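Local coordinates for sister chromatid cohesion protein (Chaetomium thermophilum, PDB 5T8V) that probably acts at chromatin as the Scc2 cohesin loader, represented here by its HEAT-repeat C-terminal fragment, at residues F28-R33 with N41-F46; E124-A129 with L156-R161; R863-Y868 with R882-I887; E876-S881 with R919-D924. One frame throughout, in Å; residues are numbered along the deposited sequence.

Contact 1 (F28-R33 with N41-F46)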
loop_
_atom_site.group_PDB
_atom_site.type_symbol
_atom_site.label_atom_id
_atom_site.label_comp_id
_atom_site.label_asym_id
_atom_site.label_seq_id
_atom_site.Cartn_x
_atom_site.Cartn_y
_atom_site.Cartn_z
ATOM N N PHE A 28 32.824 0.936 73.147
ATOM C CA PHE A 28 34.092 1.559 73.512
ATOM C C PHE A 28 34.858 0.716 74.525
ATOM O O PHE A 28 36.070 0.516 74.382
ATOM C CB PHE A 28 33.847 2.970 74.051
ATOM C CG PHE A 28 33.294 3.929 73.027
ATOM C CD1 PHE A 28 33.293 3.613 71.676
ATOM C CD2 PHE A 28 32.779 5.151 73.419
ATOM C CE1 PHE A 28 32.790 4.493 70.744
ATOM C CE2 PHE A 28 32.275 6.034 72.489
ATOM C CZ PHE A 28 32.280 5.705 71.151
ATOM N N GLN A 29 34.178 0.206 75.554
ATOM C CA GLN A 29 34.872 -0.661 76.501
ATOM C C GLN A 29 35.191 -2.020 75.891
ATOM O O GLN A 29 36.104 -2.701 76.370
ATOM C CB GLN A 29 34.055 -0.821 77.785
ATOM C CG GLN A 29 32.703 -1.490 77.625
ATOM C CD GLN A 29 31.809 -1.264 78.835
ATOM O OE1 GLN A 29 32.205 -0.603 79.796
ATOM N NE2 GLN A 29 30.600 -1.810 78.793
ATOM N N ALA A 30 34.470 -2.424 74.841
ATOM C CA ALA A 30 34.891 -3.589 74.069
ATOM C C ALA A 30 36.218 -3.323 73.370
ATOM O O ALA A 30 37.080 -4.206 73.302
ATOM C CB ALA A 30 33.814 -3.969 73.052
ATOM N N VAL A 31 36.403 -2.107 72.848
ATOM C CA VAL A 31 37.692 -1.735 72.271
ATOM C C VAL A 31 38.768 -1.728 73.349
ATOM O O VAL A 31 39.879 -2.232 73.141
ATOM C CB VAL A 31 37.588 -0.370 71.562
ATOM C CG1 VAL A 31 38.957 0.102 71.085
ATOM C CG2 VAL A 31 36.625 -0.454 70.388
ATOM N N ASP A 32 38.460 -1.156 74.515
ATOM C CA ASP A 32 39.420 -1.166 75.616
ATOM C C ASP A 32 39.855 -2.587 75.944
ATOM O O ASP A 32 41.051 -2.867 76.086
ATOM C CB ASP A 32 38.816 -0.493 76.851
ATOM C CG ASP A 32 38.832 1.019 76.762
ATOM O OD1 ASP A 32 39.836 1.577 76.272
ATOM O OD2 ASP A 32 37.841 1.649 77.184
ATOM N N ARG A 33 38.892 -3.502 76.068
ATOM C CA ARG A 33 39.227 -4.894 76.350
ATOM C C ARG A 33 40.058 -5.496 75.226
ATOM O O ARG A 33 40.973 -6.289 75.476
ATOM C CB ARG A 33 37.950 -5.705 76.559
ATOM C CG ARG A 33 38.183 -7.113 77.081
ATOM C CD ARG A 33 37.040 -8.031 76.693
ATOM N NE ARG A 33 35.740 -7.382 76.852
ATOM C CZ ARG A 33 34.590 -7.895 76.426
ATOM N NH1 ARG A 33 34.566 -9.070 75.810
ATOM N NH2 ARG A 33 33.459 -7.227 76.614
ATOM N N ASN A 41 38.049 -8.990 70.234
ATOM C CA ASN A 41 36.883 -9.157 71.084
ATOM C C ASN A 41 35.669 -9.557 70.246
ATOM O O ASN A 41 35.691 -9.531 69.014
ATOM C CB ASN A 41 36.618 -7.862 71.857
ATOM C CG ASN A 41 35.544 -8.016 72.912
ATOM O OD1 ASN A 41 35.088 -9.124 73.197
ATOM N ND2 ASN A 41 35.136 -6.901 73.503
ATOM N N GLU A 42 34.597 -9.952 70.938
ATOM C CA GLU A 42 33.351 -10.284 70.255
ATOM C C GLU A 42 32.819 -9.106 69.450
ATOM O O GLU A 42 32.131 -9.305 68.442
ATOM C CB GLU A 42 32.308 -10.743 71.277
ATOM C CG GLU A 42 30.919 -10.993 70.700
ATOM C CD GLU A 42 29.922 -11.432 71.756
ATOM O OE1 GLU A 42 30.357 -11.927 72.819
ATOM O OE2 GLU A 42 28.703 -11.278 71.526
ATOM N N MET A 43 33.118 -7.880 69.876
ATOM C CA MET A 43 32.677 -6.670 69.192
ATOM C C MET A 43 33.800 -5.941 68.472
ATOM O O MET A 43 33.580 -5.402 67.387
ATOM C CB MET A 43 32.025 -5.708 70.191
ATOM C CG MET A 43 30.652 -6.147 70.675
ATOM S SD MET A 43 29.957 -5.020 71.899
ATOM C CE MET A 43 28.246 -5.549 71.921
ATOM N N ALA A 44 34.998 -5.913 69.044
ATOM C CA ALA A 44 36.121 -5.187 68.472
ATOM C C ALA A 44 37.104 -6.144 67.803
ATOM O O ALA A 44 37.057 -7.362 67.983
ATOM C CB ALA A 44 36.833 -4.366 69.552
ATOM N N ILE A 45 38.004 -5.561 67.018
ATOM C CA ILE A 45 39.062 -6.284 66.325
ATOM C C ILE A 45 40.389 -5.671 66.741
ATOM O O ILE A 45 40.552 -4.445 66.704
ATOM C CB ILE A 45 38.883 -6.228 64.795
ATOM C CG1 ILE A 45 37.693 -7.097 64.375
ATOM C CG2 ILE A 45 40.163 -6.676 64.076
ATOM C CD1 ILE A 45 37.343 -7.011 62.898
ATOM N N PHE A 46 41.329 -6.524 67.139
ATOM C CA PHE A 46 42.658 -6.091 67.545
ATOM C C PHE A 46 43.568 -6.050 66.322
ATOM O O PHE A 46 43.760 -7.070 65.652
ATOM C CB PHE A 46 43.222 -7.032 68.607
ATOM C CG PHE A 46 44.616 -6.690 69.043
ATOM C CD1 PHE A 46 44.833 -5.735 70.022
ATOM C CD2 PHE A 46 45.709 -7.324 68.480
ATOM C CE1 PHE A 46 46.113 -5.419 70.429
ATOM C CE2 PHE A 46 46.993 -7.010 68.883
ATOM C CZ PHE A 46 47.195 -6.057 69.857
#
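Near its C-terminal end, helix 9-36 packs Ala30, Val31 and Arg33 against the chain as it returns through Asn41 into strand 44-46, the first strand of a two-stranded antiparallel hairpin. Asn41 carries the polar part. With its CG anti to the backbone N (chi1 -172°), the amide reaches back to the helix, where ND2 donates a weak hydrogen bond of 3.3 Å to Ala30 O. The same ND2 sits over the centre of the Arg33 guanidinium, 3.1 Å above its plane, and the amide and guanidinium planes are tilted 54° apart. An alanine at Asn41 would remove the amide and would probably leave Ala30 O without this donor and the Arg33 guanidinium without its amide neighbour. Beside this polar pair the contact is apolar: Ala30 CB meets Met43 CB at 3.8 Å, and Val31 CG2 touches Ala44 CB at 4.0 Å. Val31 also packs on Tyr85 and Leu89 of helix 81-96 and on Ala52 and Leu54 of strand 52-54, while Met43 and Ile45 pair through their backbones with Ala55 and Thr53.

Contact 2 (E124-A129 with L156-R161); sequences EAAIRA and LSLCKR
Ile127 and Leu158 bring helices 120-136 and 149-172 to their nearest backbone approach within these two segments, 7.0 Å between their CA atoms. Each backbone is regular helix here, with bonds such as Arg128 N to Glu124 O and Arg161 N to Ser157 O. A single side chain, Leu158, spans the gap. Its CD1 stands anti to CA (chi2 175°), so this methyl is the branch that extends furthest from its own helix, and it comes to rest on the peptide joining Ala126 to Ile127. It lies 3.7 Å from Ala126 O, 3.8 Å from Ala126 C and 3.9 Å from Ile127 N, a contact with backbone more than with side chains. Such helix-on-helix packing through small and aliphatic residues builds the alpha solenoid of HEAT-repeat proteins, and this pair belongs to the N-terminal part of the fragment. Ala126, with nothing beyond its CB, lets the methyl come close to the backbone; that CB is 4.0 Å from Leu158 CD1. Ile127 adds a looser flank, its CG1 4.5 Å from the same CD1. Leu158 is further enclosed by Leu94 of helix 81-96 and by Phe102, while Ile127 rests on Leu196 of helix 190-213.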
loop_
_atom_site.group_PDB
_atom_site.type_symbol
_atom_site.label_atom_id
_atom_site.label_comp_id
_atom_site.label_asym_id
_atom_site.label_seq_id
_atom_site.Cartn_x
_atom_site.Cartn_y
_atom_site.Cartn_z
ATOM N N GLU A 124 34.958 -5.711 55.694
ATOM C CA GLU A 124 33.597 -5.375 56.103
ATOM C C GLU A 124 33.602 -4.318 57.198
ATOM O O GLU A 124 32.825 -3.354 57.154
ATOM C CB GLU A 124 32.869 -6.633 56.576
ATOM C CG GLU A 124 32.408 -7.538 55.446
ATOM C CD GLU A 124 31.638 -8.745 55.940
ATOM O OE1 GLU A 124 32.274 -9.778 56.234
ATOM O OE2 GLU A 124 30.397 -8.654 56.041
ATOM N N ALA A 125 34.473 -4.486 58.197
ATOM C CA ALA A 125 34.586 -3.487 59.253
ATOM C C ALA A 125 34.820 -2.099 58.671
ATOM O O ALA A 125 34.284 -1.104 59.176
ATOM C CB ALA A 125 35.713 -3.871 60.211
ATOM N N ALA A 126 35.606 -2.013 57.595
ATOM C CA ALA A 126 35.870 -0.722 56.968
ATOM C C ALA A 126 34.654 -0.219 56.200
ATOM O O ALA A 126 34.315 0.968 56.272
ATOM C CB ALA A 126 37.078 -0.827 56.040
ATOM N N ILE A 127 33.990 -1.103 55.452
ATOM C CA ILE A 127 32.795 -0.714 54.702
ATOM C C ILE A 127 31.772 -0.081 55.639
ATOM O O ILE A 127 31.331 1.064 55.447
ATOM C CB ILE A 127 32.206 -1.931 53.968
ATOM C CG1 ILE A 127 33.190 -2.433 52.907
ATOM C CG2 ILE A 127 30.867 -1.587 53.317
ATOM C CD1 ILE A 127 32.816 -3.767 52.292
ATOM N N ARG A 128 31.386 -0.819 56.680
ATOM C CA ARG A 128 30.357 -0.317 57.578
ATOM C C ARG A 128 30.875 0.792 58.486
ATOM O O ARG A 128 30.074 1.589 58.987
ATOM C CB ARG A 128 29.775 -1.475 58.385
ATOM C CG ARG A 128 28.909 -2.380 57.522
ATOM C CD ARG A 128 28.007 -3.268 58.340
ATOM N NE ARG A 128 26.974 -3.889 57.511
ATOM C CZ ARG A 128 25.798 -3.338 57.226
ATOM N NH1 ARG A 128 25.481 -2.141 57.701
ATOM N NH2 ARG A 128 24.932 -3.986 56.462
ATOM N N ALA A 129 32.191 0.875 58.691
ATOM C CA ALA A 129 32.757 2.050 59.342
ATOM C C ALA A 129 32.493 3.301 58.513
ATOM O O ALA A 129 32.048 4.330 59.037
ATOM C CB ALA A 129 34.257 1.856 59.563
ATOM N N LEU A 156 34.318 6.860 49.212
ATOM C CA LEU A 156 34.282 6.826 47.754
ATOM C C LEU A 156 35.294 5.832 47.200
ATOM O O LEU A 156 34.988 5.070 46.271
ATOM C CB LEU A 156 34.541 8.227 47.205
ATOM C CG LEU A 156 34.680 8.372 45.692
ATOM C CD1 LEU A 156 33.450 7.836 44.971
ATOM C CD2 LEU A 156 34.923 9.833 45.348
ATOM N N SER A 157 36.508 5.824 47.754
ATOM C CA SER A 157 37.498 4.838 47.338
ATOM C C SER A 157 36.966 3.426 47.532
ATOM O O SER A 157 37.010 2.602 46.613
ATOM C CB SER A 157 38.798 5.034 48.116
ATOM O OG SER A 157 39.374 6.293 47.821
ATOM N N LEU A 158 36.442 3.131 48.724
ATOM C CA LEU A 158 35.927 1.791 48.982
ATOM C C LEU A 158 34.834 1.417 47.992
ATOM O O LEU A 158 34.757 0.265 47.553
ATOM C CB LEU A 158 35.404 1.688 50.415
ATOM C CG LEU A 158 36.396 1.170 51.458
ATOM C CD1 LEU A 158 35.776 1.240 52.841
ATOM C CD2 LEU A 158 36.837 -0.256 51.146
ATOM N N CYS A 159 33.973 2.368 47.630
ATOM C CA CYS A 159 32.939 2.076 46.643
ATOM C C CYS A 159 33.558 1.728 45.293
ATOM O O CYS A 159 33.194 0.721 44.671
ATOM C CB CYS A 159 31.984 3.262 46.516
ATOM S SG CYS A 159 30.903 3.489 47.946
ATOM N N LYS A 160 34.507 2.544 44.829
ATOM C CA LYS A 160 35.162 2.256 43.556
ATOM C C LYS A 160 35.800 0.870 43.565
ATOM O O LYS A 160 35.558 0.058 42.665
ATOM C CB LYS A 160 36.210 3.324 43.243
ATOM C CG LYS A 160 35.670 4.501 42.438
ATOM C CD LYS A 160 36.755 5.183 41.612
ATOM C CE LYS A 160 37.383 6.353 42.351
ATOM N NZ LYS A 160 38.440 7.016 41.531
ATOM N N ARG A 161 36.616 0.577 44.581
ATOM C CA ARG A 161 37.331 -0.696 44.608
ATOM C C ARG A 161 36.379 -1.869 44.809
ATOM O O ARG A 161 36.671 -2.984 44.361
ATOM C CB ARG A 161 38.399 -0.678 45.703
ATOM C CG ARG A 161 39.293 0.555 45.663
ATOM C CD ARG A 161 40.699 0.281 46.180
ATOM N NE ARG A 161 40.720 -0.227 47.551
ATOM C CZ ARG A 161 40.594 0.526 48.641
ATOM N NH1 ARG A 161 40.419 1.839 48.542
ATOM N NH2 ARG A 161 40.634 -0.039 49.839
#

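Contact 3 (R863-Y868 with R882-I887)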
loop_
_atom_site.group_PDB
_atom_site.type_symbol
_atom_site.label_atom_id
_atom_site.label_comp_id
_atom_site.label_asym_id
_atom_site.label_seq_id
_atom_site.Cartn_x
_atom_site.Cartn_y
_atom_site.Cartn_z
ATOM N N ARG A 863 -37.260 -32.143 -27.370
ATOM C CA ARG A 863 -38.712 -32.176 -27.466
ATOM C C ARG A 863 -39.368 -31.140 -26.564
ATOM O O ARG A 863 -40.506 -30.738 -26.828
ATOM C CB ARG A 863 -39.217 -33.576 -27.115
ATOM C CG ARG A 863 -40.707 -33.788 -27.329
ATOM C CD ARG A 863 -41.128 -35.179 -26.880
ATOM N NE ARG A 863 -40.900 -35.381 -25.451
ATOM C CZ ARG A 863 -41.049 -36.544 -24.823
ATOM N NH1 ARG A 863 -41.423 -37.625 -25.494
ATOM N NH2 ARG A 863 -40.818 -36.627 -23.520
ATOM N N LEU A 864 -38.680 -30.700 -25.506
ATOM C CA LEU A 864 -39.237 -29.663 -24.645
ATOM C C LEU A 864 -39.206 -28.302 -25.326
ATOM O O LEU A 864 -40.054 -27.449 -25.042
ATOM C CB LEU A 864 -38.474 -29.609 -23.322
ATOM C CG LEU A 864 -38.351 -30.935 -22.568
ATOM C CD1 LEU A 864 -37.641 -30.723 -21.242
ATOM C CD2 LEU A 864 -39.713 -31.585 -22.351
ATOM N N LEU A 865 -38.239 -28.080 -26.217
ATOM C CA LEU A 865 -38.214 -26.872 -27.029
ATOM C C LEU A 865 -39.202 -26.928 -28.185
ATOM O O LEU A 865 -39.419 -25.904 -28.841
ATOM C CB LEU A 865 -36.803 -26.638 -27.577
ATOM C CG LEU A 865 -35.674 -26.586 -26.544
ATOM C CD1 LEU A 865 -34.330 -26.426 -27.233
ATOM C CD2 LEU A 865 -35.898 -25.460 -25.544
ATOM N N ARG A 866 -39.805 -28.091 -28.441
ATOM C CA ARG A 866 -40.734 -28.270 -29.560
ATOM C C ARG A 866 -41.746 -27.141 -29.715
ATOM O O ARG A 866 -41.866 -26.608 -30.826
ATOM C CB ARG A 866 -41.458 -29.613 -29.378
ATOM C CG ARG A 866 -42.229 -30.083 -30.595
ATOM C CD ARG A 866 -41.293 -30.616 -31.663
ATOM N NE ARG A 866 -42.028 -31.169 -32.798
ATOM C CZ ARG A 866 -42.560 -30.439 -33.773
ATOM N NH1 ARG A 866 -42.446 -29.116 -33.755
ATOM N NH2 ARG A 866 -43.212 -31.032 -34.763
ATOM N N PRO A 867 -42.493 -26.732 -28.685
ATOM C CA PRO A 867 -43.492 -25.670 -28.893
ATOM C C PRO A 867 -42.888 -24.330 -29.271
ATOM O O PRO A 867 -43.578 -23.512 -29.893
ATOM C CB PRO A 867 -44.216 -25.599 -27.542
ATOM C CG PRO A 867 -43.247 -26.153 -26.560
ATOM C CD PRO A 867 -42.482 -27.209 -27.290
ATOM N N TYR A 868 -41.626 -24.071 -28.919
ATOM C CA TYR A 868 -40.992 -22.824 -29.332
ATOM C C TYR A 868 -40.847 -22.745 -30.846
ATOM O O TYR A 868 -40.884 -21.649 -31.413
ATOM C CB TYR A 868 -39.623 -22.678 -28.667
ATOM C CG TYR A 868 -39.676 -22.350 -27.191
ATOM C CD1 TYR A 868 -40.129 -21.114 -26.752
ATOM C CD2 TYR A 868 -39.257 -23.268 -26.239
ATOM C CE1 TYR A 868 -40.175 -20.805 -25.405
ATOM C CE2 TYR A 868 -39.297 -22.969 -24.889
ATOM C CZ TYR A 868 -39.756 -21.735 -24.478
ATOM O OH TYR A 868 -39.799 -21.431 -23.136
ATOM N N ARG A 882 -34.190 -17.582 -32.099
ATOM C CA ARG A 882 -32.832 -17.832 -32.565
ATOM C C ARG A 882 -32.135 -18.852 -31.674
ATOM O O ARG A 882 -31.403 -19.723 -32.164
ATOM C CB ARG A 882 -32.041 -16.526 -32.615
ATOM C CG ARG A 882 -30.813 -16.594 -33.515
ATOM C CD ARG A 882 -30.144 -15.235 -33.667
ATOM N NE ARG A 882 -29.000 -15.079 -32.770
ATOM C CZ ARG A 882 -27.742 -15.381 -33.082
ATOM N NH1 ARG A 882 -26.777 -15.200 -32.188
ATOM N NH2 ARG A 882 -27.439 -15.865 -34.282
ATOM N N ALA A 883 -32.365 -18.772 -30.362
ATOM C CA ALA A 883 -31.764 -19.732 -29.444
ATOM C C ALA A 883 -32.159 -21.157 -29.806
ATOM O O ALA A 883 -31.297 -22.024 -29.989
ATOM C CB ALA A 883 -32.171 -19.409 -28.007
ATOM N N VAL A 884 -33.463 -21.421 -29.929
ATOM C CA VAL A 884 -33.906 -22.796 -30.152
ATOM C C VAL A 884 -33.470 -23.287 -31.528
ATOM O O VAL A 884 -33.034 -24.435 -31.677
ATOM C CB VAL A 884 -35.429 -22.923 -29.954
ATOM C CG1 VAL A 884 -35.814 -22.513 -28.539
ATOM C CG2 VAL A 884 -36.196 -22.102 -30.978
ATOM N N VAL A 885 -33.571 -22.438 -32.556
ATOM C CA VAL A 885 -33.174 -22.895 -33.887
ATOM C C VAL A 885 -31.677 -23.168 -33.932
ATOM O O VAL A 885 -31.225 -24.064 -34.655
ATOM C CB VAL A 885 -33.588 -21.888 -34.977
ATOM C CG1 VAL A 885 -35.096 -21.683 -34.967
ATOM C CG2 VAL A 885 -32.868 -20.571 -34.794
ATOM N N VAL A 886 -30.881 -22.414 -33.170
ATOM C CA VAL A 886 -29.447 -22.684 -33.120
ATOM C C VAL A 886 -29.175 -23.967 -32.345
ATOM O O VAL A 886 -28.263 -24.732 -32.686
ATOM C CB VAL A 886 -28.700 -21.482 -32.515
ATOM C CG1 VAL A 886 -27.264 -21.856 -32.149
ATOM C CG2 VAL A 886 -28.699 -20.326 -33.502
ATOM N N ILE A 887 -29.954 -24.228 -31.296
ATOM C CA ILE A 887 -29.764 -25.453 -30.528
ATOM C C ILE A 887 -30.099 -26.670 -31.380
ATOM O O ILE A 887 -29.421 -27.701 -31.302
ATOM C CB ILE A 887 -30.598 -25.408 -29.235
ATOM C CG1 ILE A 887 -30.050 -24.327 -28.299
ATOM C CG2 ILE A 887 -30.576 -26.766 -28.526
ATOM C CD1 ILE A 887 -30.950 -24.004 -27.125
#
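Leu865 faces Val884 and Ile887 of helix 878-891, and its side chain meets them in order from base to tip. CB lies 4.4 Å from Val884 CG1, a marginal touch. From CG the two methyls part company. CD2 turns to Val884, again at CG1, 4.2 Å away. CD1, anti to CA (chi2 177°), continues outward to the next turn of the helix and reaches Ile887, 4.0 Å from its CG2 and 4.2 Å from its CD1; the two side chains cross there at about a right angle. Val884 and Ile887, three residues apart, thus present neighbouring turns of one helix face to a single leucine. This is the apolar inter-helix packing of an alpha solenoid, made here with the segment around the short helix 866-870. Tyr868 completes this segment's contacting surface: its CB lies 3.8 Å from Val884 CG1, which approaches the ring obliquely at CG, 4.1 Å off. The far end of the ring leads away from helix 878-891. Within the segment, Leu865 CA sits at the tyrosine's edge, in the ring plane, and Leu865 O receives the bond from Tyr868 N. Leu843 of helix 839-852 packs on Leu865 and Ala883, while Ile826 touches Tyr868.

Contact 4 (E876-S881 with R919-D924)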
loop_
_atom_site.group_PDB
_atom_site.type_symbol
_atom_site.label_atom_id
_atom_site.label_comp_id
_atom_site.label_asym_id
_atom_site.label_seq_id
_atom_site.Cartn_x
_atom_site.Cartn_y
_atom_site.Cartn_z
ATOM N N GLU A 876 -43.009 -12.755 -31.115
ATOM C CA GLU A 876 -42.155 -11.600 -31.366
ATOM C C GLU A 876 -40.805 -11.734 -30.672
ATOM O O GLU A 876 -39.805 -11.202 -31.166
ATOM C CB GLU A 876 -42.864 -10.322 -30.919
ATOM C CG GLU A 876 -42.376 -9.058 -31.619
ATOM C CD GLU A 876 -41.013 -8.598 -31.136
ATOM O OE1 GLU A 876 -40.653 -8.907 -29.980
ATOM O OE2 GLU A 876 -40.300 -7.931 -31.915
ATOM N N ASP A 877 -40.749 -12.429 -29.537
ATOM C CA ASP A 877 -39.482 -12.621 -28.844
ATOM C C ASP A 877 -38.515 -13.385 -29.739
ATOM O O ASP A 877 -38.583 -14.614 -29.830
ATOM C CB ASP A 877 -39.695 -13.360 -27.521
ATOM C CG ASP A 877 -38.450 -13.367 -26.653
ATOM O OD1 ASP A 877 -37.603 -12.462 -26.816
ATOM O OD2 ASP A 877 -38.321 -14.276 -25.807
ATOM N N LEU A 878 -37.617 -12.662 -30.410
ATOM C CA LEU A 878 -36.713 -13.285 -31.369
ATOM C C LEU A 878 -35.538 -13.977 -30.692
ATOM O O LEU A 878 -34.990 -14.937 -31.244
ATOM C CB LEU A 878 -36.194 -12.239 -32.354
ATOM C CG LEU A 878 -37.264 -11.483 -33.146
ATOM C CD1 LEU A 878 -36.625 -10.394 -33.994
ATOM C CD2 LEU A 878 -38.081 -12.438 -34.012
ATOM N N THR A 879 -35.134 -13.506 -29.513
ATOM C CA THR A 879 -34.031 -14.134 -28.795
ATOM C C THR A 879 -34.288 -15.622 -28.597
ATOM O O THR A 879 -33.461 -16.465 -28.963
ATOM C CB THR A 879 -33.835 -13.440 -27.446
ATOM O OG1 THR A 879 -33.711 -12.026 -27.646
ATOM C CG2 THR A 879 -32.591 -13.959 -26.741
ATOM N N VAL A 880 -35.439 -15.963 -28.013
ATOM C CA VAL A 880 -35.776 -17.366 -27.776
ATOM C C VAL A 880 -35.780 -18.145 -29.085
ATOM O O VAL A 880 -35.280 -19.275 -29.155
ATOM C CB VAL A 880 -37.131 -17.474 -27.045
ATOM C CG1 VAL A 880 -38.215 -16.681 -27.764
ATOM C CG2 VAL A 880 -37.557 -18.927 -26.901
ATOM N N SER A 881 -36.343 -17.559 -30.143
ATOM C CA SER A 881 -36.435 -18.259 -31.421
ATOM C C SER A 881 -35.050 -18.596 -31.962
ATOM O O SER A 881 -34.747 -19.758 -32.261
ATOM C CB SER A 881 -37.220 -17.409 -32.421
ATOM O OG SER A 881 -38.539 -17.165 -31.961
ATOM N N ARG A 919 -33.987 -11.015 -40.876
ATOM C CA ARG A 919 -32.834 -11.633 -41.523
ATOM C C ARG A 919 -31.998 -12.437 -40.533
ATOM O O ARG A 919 -31.717 -13.620 -40.761
ATOM C CB ARG A 919 -31.984 -10.548 -42.186
ATOM C CG ARG A 919 -30.647 -11.026 -42.753
ATOM C CD ARG A 919 -29.722 -9.853 -43.033
ATOM N NE ARG A 919 -28.318 -10.272 -43.056
ATOM C CZ ARG A 919 -27.589 -10.465 -44.152
ATOM N NH1 ARG A 919 -28.107 -10.269 -45.358
ATOM N NH2 ARG A 919 -26.327 -10.853 -44.041
ATOM N N ALA A 920 -31.581 -11.805 -39.433
ATOM C CA ALA A 920 -30.655 -12.450 -38.506
ATOM C C ALA A 920 -31.166 -13.816 -38.067
ATOM O O ALA A 920 -30.382 -14.759 -37.905
ATOM C CB ALA A 920 -30.419 -11.552 -37.293
ATOM N N LEU A 921 -32.478 -13.945 -37.868
ATOM C CA LEU A 921 -33.043 -15.243 -37.516
ATOM C C LEU A 921 -33.233 -16.113 -38.752
ATOM O O LEU A 921 -33.056 -17.336 -38.689
ATOM C CB LEU A 921 -34.370 -15.054 -36.780
ATOM C CG LEU A 921 -35.122 -16.312 -36.333
ATOM C CD1 LEU A 921 -34.186 -17.318 -35.693
ATOM C CD2 LEU A 921 -36.220 -15.945 -35.342
ATOM N N LEU A 922 -33.581 -15.498 -39.888
ATOM C CA LEU A 922 -33.678 -16.255 -41.130
ATOM C C LEU A 922 -32.393 -17.028 -41.400
ATOM O O LEU A 922 -32.425 -18.097 -42.022
ATOM C CB LEU A 922 -33.985 -15.336 -42.310
ATOM C CG LEU A 922 -34.058 -16.064 -43.660
ATOM C CD1 LEU A 922 -35.030 -17.240 -43.631
ATOM C CD2 LEU A 922 -34.443 -15.096 -44.753
ATOM N N ASP A 923 -31.256 -16.499 -40.946
ATOM C CA ASP A 923 -29.983 -17.184 -41.138
ATOM C C ASP A 923 -29.963 -18.520 -40.404
ATOM O O ASP A 923 -29.788 -19.583 -41.015
ATOM C CB ASP A 923 -28.844 -16.273 -40.664
ATOM C CG ASP A 923 -27.490 -16.704 -41.185
ATOM O OD1 ASP A 923 -27.103 -17.867 -40.951
ATOM O OD2 ASP A 923 -26.812 -15.878 -41.833
ATOM N N ASP A 924 -30.160 -18.486 -39.086
ATOM C CA ASP A 924 -30.085 -19.712 -38.301
ATOM C C ASP A 924 -31.191 -20.689 -38.686
ATOM O O ASP A 924 -30.975 -21.907 -38.687
ATOM C CB ASP A 924 -30.153 -19.381 -36.811
ATOM C CG ASP A 924 -28.999 -18.507 -36.357
ATOM O OD1 ASP A 924 -27.884 -19.039 -36.184
ATOM O OD2 ASP A 924 -29.207 -17.290 -36.173
#
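Leu921, Leu878 and Ser881 join the first turns of helices 919-935 and 878-891, two members of the HEAT-repeat solenoid that run in roughly the same direction at this point. Their CA atoms come nearest at Leu878 and Leu921, 7.4 Å apart. The apolar contacts centre on Leu921. Its CG is anti to the backbone N (chi1 180°), which sends the isobutyl group across to the other helix, and its two methyls divide the work. CD2 meets two residues: Leu878 CD2 at 4.2 Å, where the leucines cross obliquely, and Ser881 CB at 3.4 Å. CD1 lies against backbone, 4.0 Å from Ser881 C. Beyond the two segments the same leucine packs on Arg882 and Val885, so it follows the helix into its next turn.

Between the two segments themselves there are no hydrogen bonds; that of the serine is internal to 876-881. Ser881 gives Leu921 its CB and turns its hydroxyl back along the chain, where OG donates a weak bond of 3.3 Å to Asp877 O, one turn earlier. This weak bond gives the buried hydroxyl at least one partner, while CB faces the leucine.

Charged groups surround the apolar contact. Asp877 stands at the N-cap position of helix 878-891, but its carboxylate makes no capping bond; it forms a salt bridge with Arg840. Asp924, although buried, reaches across to helix 878-891, where its OD1 takes Arg889 NH1 in a salt bridge.

In the fold
The four contacts fall into two distant pairs on opposite sides of the chain's centre. Contacts 1 and 2 lie in series near the N-terminal end, their centres 21 Å apart and their nearest atoms about 4 Å apart without touching. Contacts 3 and 4 adjoin, centres 11 Å apart, and share helix 878-891, which offers one part of its surface to 863-868 and another to helix 919-935. They touch through the Arg882 NH2 to Asp924 OD2 salt bridge, 3.0 Å, and through packing of Tyr868 on Val880. Between the pairs the centres are 111 to 129 Å apart, so each pair belongs to its own region of the elongated solenoid.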